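PDB 4R84: sialyltransferase 0160 from Photobacterium damselae, which probably transfers sialic acid from CMP-sialic acid to beta-galactosides in alpha-2,6 linkage, as a GT-B glycosyltransferase. Local coordinates for residues A[177-181]-A[182-186]; A[213-216]-A[217-221]. One frame throughout, in Å; residues are numbered along the deposited sequence. Where two conformers were deposited one is given.

Interaction 1 (177-186) is the capped first turn of helix 181-192, and interaction 2 (213-221) is the short helix 213-219, reached after strand 197-204 and the brief helix 208-211. Their centres lie about 12 Å apart, and the two helices pack directly. V184 CG1 sits 3.5 Å from P214 O and 4.3 Å from P218 CG, while V184 CG2 is 4.1 Å from I215 CG1. T179 CG2 adds a contact of 4.0 Å to I215 CD1. Both contacts lie beside the sheet containing strands 149-154 and 197-204, within the same sialyltransferase family region that supplies the pocket for the bound CMP-3F-Neu5Ac.

Interaction 1 of 2, residues A[177-181]-A[182-186]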
loop_
_atom_site.group_PDB
_atom_site.type_symbol
_atom_site.label_atom_id
_atom_site.label_comp_id
_atom_site.label_asym_id
_atom_site.label_seq_id
_atom_site.Cartn_x
_atom_site.Cartn_y
_atom_site.Cartn_z
ATOM N N ASN A 177 8.108 -9.490 13.020
ATOM C CA ASN A 177 7.438 -8.438 12.265
ATOM C C ASN A 177 8.221 -7.991 11.044
ATOM O O ASN A 177 7.760 -7.152 10.264
ATOM C CB ASN A 177 7.199 -7.227 13.158
ATOM C CG ASN A 177 6.241 -7.514 14.268
ATOM O OD1 ASN A 177 6.494 -7.214 15.450
ATOM N ND2 ASN A 177 5.120 -8.088 13.906
ATOM N N ASN A 178 9.409 -8.538 10.872
ATOM C CA ASN A 178 10.304 -7.959 9.874
ATOM C C ASN A 178 10.875 -8.929 8.873
ATOM O O ASN A 178 10.674 -10.131 8.954
ATOM C CB ASN A 178 11.439 -7.245 10.590
ATOM C CG ASN A 178 10.926 -6.182 11.538
ATOM O OD1 ASN A 178 11.034 -6.327 12.753
ATOM N ND2 ASN A 178 10.351 -5.112 10.986
ATOM N N THR A 179 11.599 -8.362 7.917
ATOM C CA THR A 179 12.224 -9.129 6.844
ATOM C C THR A 179 12.938 -10.366 7.369
ATOM O O THR A 179 13.711 -10.281 8.328
ATOM C CB THR A 179 13.225 -8.261 6.119
ATOM O OG1 THR A 179 12.550 -7.106 5.631
ATOM C CG2 THR A 179 13.852 -9.027 4.943
ATOM N N SER A 180 12.653 -11.506 6.752
ATOM C CA SER A 180 13.247 -12.772 7.171
ATOM C C SER A 180 14.548 -13.084 6.445
ATOM O O SER A 180 14.788 -12.620 5.322
ATOM C CB SER A 180 12.261 -13.919 6.950
ATOM O OG SER A 180 11.984 -14.102 5.570
ATOM N N PRO A 181 15.393 -13.900 7.075
ATOM C CA PRO A 181 16.571 -14.401 6.356
ATOM C C PRO A 181 16.185 -15.219 5.123
ATOM O O PRO A 181 16.918 -15.210 4.126
ATOM C CB PRO A 181 17.268 -15.282 7.397
ATOM C CG PRO A 181 16.793 -14.762 8.720
ATOM C CD PRO A 181 15.380 -14.313 8.492
ATOM N N GLU A 182 15.046 -15.903 5.177
ATOM C CA GLU A 182 14.564 -16.660 4.025
ATOM C C GLU A 182 14.319 -15.719 2.846
ATOM O O GLU A 182 14.695 -16.017 1.697
ATOM C CB GLU A 182 13.279 -17.427 4.360
ATOM C CG GLU A 182 13.496 -18.662 5.253
ATOM C CD GLU A 182 13.562 -18.352 6.746
ATOM O OE1 GLU A 182 13.533 -17.163 7.149
ATOM O OE2 GLU A 182 13.669 -19.321 7.527
ATOM N N MET A 183 13.679 -14.584 3.114
ATOM C CA MET A 183 13.451 -13.615 2.049
ATOM C C MET A 183 14.758 -13.015 1.535
ATOM O O MET A 183 14.947 -12.900 0.323
ATOM C CB MET A 183 12.513 -12.495 2.506
ATOM C CG MET A 183 12.341 -11.410 1.441
ATOM S SD MET A 183 11.135 -10.120 1.857
ATOM C CE MET A 183 9.764 -10.629 0.829
ATOM N N VAL A 184 15.665 -12.647 2.437
ATOM C CA VAL A 184 16.951 -12.091 2.013
ATOM C C VAL A 184 17.701 -13.066 1.085
ATOM O O VAL A 184 18.201 -12.680 0.030
ATOM C CB VAL A 184 17.847 -11.762 3.225
ATOM C CG1 VAL A 184 19.229 -11.300 2.764
ATOM C CG2 VAL A 184 17.203 -10.685 4.073
ATOM N N ALA A 185 17.736 -14.338 1.467
ATOM C CA ALA A 185 18.434 -15.338 0.656
ATOM C C ALA A 185 17.747 -15.551 -0.696
ATOM O O ALA A 185 18.421 -15.772 -1.714
ATOM C CB ALA A 185 18.541 -16.670 1.422
ATOM N N ALA A 186 16.416 -15.518 -0.705
ATOM C CA ALA A 186 15.655 -15.698 -1.945
ATOM C C ALA A 186 15.944 -14.549 -2.912
ATOM O O ALA A 186 16.081 -14.757 -4.116
ATOM C CB ALA A 186 14.157 -15.799 -1.663
#
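S180 and M183 meet in an N-cap: M183 N donates to S180 OG at 3.0 Å with an N-H...O angle of 157°. The hydroxyl can turn back over the first turn because OG stands between the backbone N and the carbonyl carbon (chi1 65°). Its second bond, to P173 O, ties the cap to strand 169-175.

Two main-chain bonds continue the helix. V184 N donates to S180 O at 3.0 Å, nearly straight, and A185 N donates to P181 O at 2.9 Å. P181, lacking an N-H, fits the first turn, where no bond from its nitrogen is required.

The remaining contacts are apolar or glancing. V184 CG2 rests 3.3 Å from S180 O and 3.8 Å from T179 CG2, the T179 and V184 side chains crossing at about a right angle. E182 lies alongside P181; a bend at chi2 (84°) brings OE1 to 3.5 Å from S180 CB.

The turn links two surroundings: M183 lies against V122, I124, F151 and Y172 of the sheet, and V184 against P214 and I215 of helix 213-219. T179 OG1 is hydrogen-bonded to N211 O at the end of helix 208-211, just before helix 213-219.

Interaction 2 of 2, residues A[213-216]-A[217-221]; sequences PPII and QPLYN
P213 O accepts from Q217 N at 2.9 Å with an N-H...O angle of 165°, a regular i to i+4 helical bond, and the next turn is looser: L219 N reaches I216 O only through a weak bond, 3.2 Å long and bent to 134°. The change falls at P218, whose nitrogen has no hydrogen to give to P214 O. Instead the pyrrolidine ring occupies that place, with P218 CD 3.2 Å from P214 O and 3.3 Å from I215 O, and the helix is kinked there.

Among the side chains, I215 and L219, one turn apart, run alongside each other in the same direction. The first torsion of I215 (chi1 -59°) sets CG1 beside the backbone N and leaves CG2 as the branch that meets L219 CD1, at 4.1 Å; L219 CG also comes to 3.5 Å from I215 O. The second apolar pair is I216 with Y220: I216 CG2 approaches the edge of the phenol ring, near its plane, 4.3 Å from Y220 CD2. Q217 runs back along the preceding turn, its CG 3.3 Å from P213 O, and its chain is extended beyond CG. That course carries the amide to helix 252-267, where NE2 donates to Y266 O and so gives the polar end a partner beyond the turn.

The faces of this short helix are divided among its neighbours. I215 and L219 turn to I187 of helix 181-192 and to F201 and I199 of strand 197-204, respectively, whereas P213 and I216 meet W284 in a loop and P213 also touches Y266 and L267 of helix 252-267.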
loop_
_atom_site.group_PDB
_atom_site.type_symbol
_atom_site.label_atom_id
_atom_site.label_comp_id
_atom_site.label_asym_id
_atom_site.label_seq_id
_atom_site.Cartn_x
_atom_site.Cartn_y
_atom_site.Cartn_z
ATOM N N PRO A 213 17.319 -2.429 5.079
ATOM C CA PRO A 213 18.773 -2.653 5.128
ATOM C C PRO A 213 19.241 -4.121 5.056
ATOM O O PRO A 213 20.307 -4.336 4.484
ATOM C CB PRO A 213 19.178 -2.017 6.462
ATOM C CG PRO A 213 18.175 -0.935 6.665
ATOM C CD PRO A 213 16.877 -1.512 6.150
ATOM N N PRO A 214 18.495 -5.095 5.629
ATOM C CA PRO A 214 18.968 -6.480 5.503
ATOM C C PRO A 214 19.023 -7.000 4.080
ATOM O O PRO A 214 19.740 -7.970 3.823
ATOM C CB PRO A 214 17.942 -7.274 6.305
ATOM C CG PRO A 214 17.428 -6.305 7.305
ATOM C CD PRO A 214 17.372 -5.007 6.581
ATOM N N ILE A 215 18.262 -6.381 3.176
ATOM C CA ILE A 215 18.287 -6.771 1.781
ATOM C C ILE A 215 19.292 -5.910 1.011
ATOM O O ILE A 215 20.072 -6.412 0.180
ATOM C CB ILE A 215 16.896 -6.632 1.126
ATOM C CG1 ILE A 215 15.872 -7.505 1.859
ATOM C CG2 ILE A 215 16.984 -7.009 -0.366
ATOM C CD1 ILE A 215 14.405 -7.186 1.484
ATOM N N ILE A 216 19.269 -4.605 1.279
ATOM C CA ILE A 216 20.142 -3.673 0.561
ATOM C C ILE A 216 21.631 -3.912 0.839
ATOM O O ILE A 216 22.439 -3.883 -0.083
ATOM C CB ILE A 216 19.793 -2.225 0.899
ATOM C CG1 ILE A 216 18.423 -1.885 0.303
ATOM C CG2 ILE A 216 20.875 -1.271 0.368
ATOM C CD1 ILE A 216 17.925 -0.511 0.646
ATOM N N GLN A 217 21.991 -4.174 2.093
ATOM C CA GLN A 217 23.409 -4.322 2.454
ATOM C C GLN A 217 24.164 -5.414 1.678
ATOM O O GLN A 217 25.231 -5.132 1.132
ATOM C CB GLN A 217 23.556 -4.568 3.958
ATOM C CG GLN A 217 23.434 -3.306 4.786
ATOM C CD GLN A 217 23.537 -3.576 6.269
ATOM O OE1 GLN A 217 23.157 -4.644 6.741
ATOM N NE2 GLN A 217 24.073 -2.614 7.012
ATOM N N PRO A 218 23.645 -6.659 1.629
ATOM C CA PRO A 218 24.443 -7.650 0.891
ATOM C C PRO A 218 24.465 -7.451 -0.629
ATOM O O PRO A 218 25.314 -8.033 -1.301
ATOM C CB PRO A 218 23.771 -8.984 1.253
ATOM C CG PRO A 218 22.387 -8.621 1.641
ATOM C CD PRO A 218 22.477 -7.274 2.287
ATOM N N LEU A 219 23.570 -6.625 -1.164
ATOM C CA LEU A 219 23.541 -6.395 -2.598
ATOM C C LEU A 219 24.273 -5.117 -2.971
ATOM O O LEU A 219 24.403 -4.797 -4.152
ATOM C CB LEU A 219 22.097 -6.299 -3.097
ATOM C CG LEU A 219 21.232 -7.552 -2.973
ATOM C CD1 LEU A 219 19.785 -7.210 -3.311
ATOM C CD2 LEU A 219 21.765 -8.667 -3.868
ATOM N N TYR A 220 24.728 -4.376 -1.963
ATOM C CA TYR A 220 25.152 -2.995 -2.184
ATOM C C TYR A 220 26.275 -2.858 -3.211
ATOM O O TYR A 220 26.271 -1.940 -4.042
ATOM C CB TYR A 220 25.592 -2.355 -0.870
ATOM C CG TYR A 220 25.806 -0.871 -0.995
ATOM C CD1 TYR A 220 27.029 -0.362 -1.423
ATOM C CD2 TYR A 220 24.794 0.025 -0.674
ATOM C CE1 TYR A 220 27.230 0.993 -1.552
ATOM C CE2 TYR A 220 24.991 1.385 -0.786
ATOM C CZ TYR A 220 26.214 1.861 -1.227
ATOM O OH TYR A 220 26.428 3.211 -1.344
ATOM N N ASN A 221 27.227 -3.777 -3.166
ATOM C CA ASN A 221 28.386 -3.656 -4.027
ATOM C C ASN A 221 28.232 -4.421 -5.329
ATOM O O ASN A 221 29.163 -4.485 -6.139
ATOM C CB ASN A 221 29.621 -4.130 -3.277
ATOM C CG ASN A 221 29.926 -3.260 -2.075
ATOM O OD1 ASN A 221 29.832 -2.030 -2.147
ATOM N ND2 ASN A 221 30.269 -3.889 -0.959
#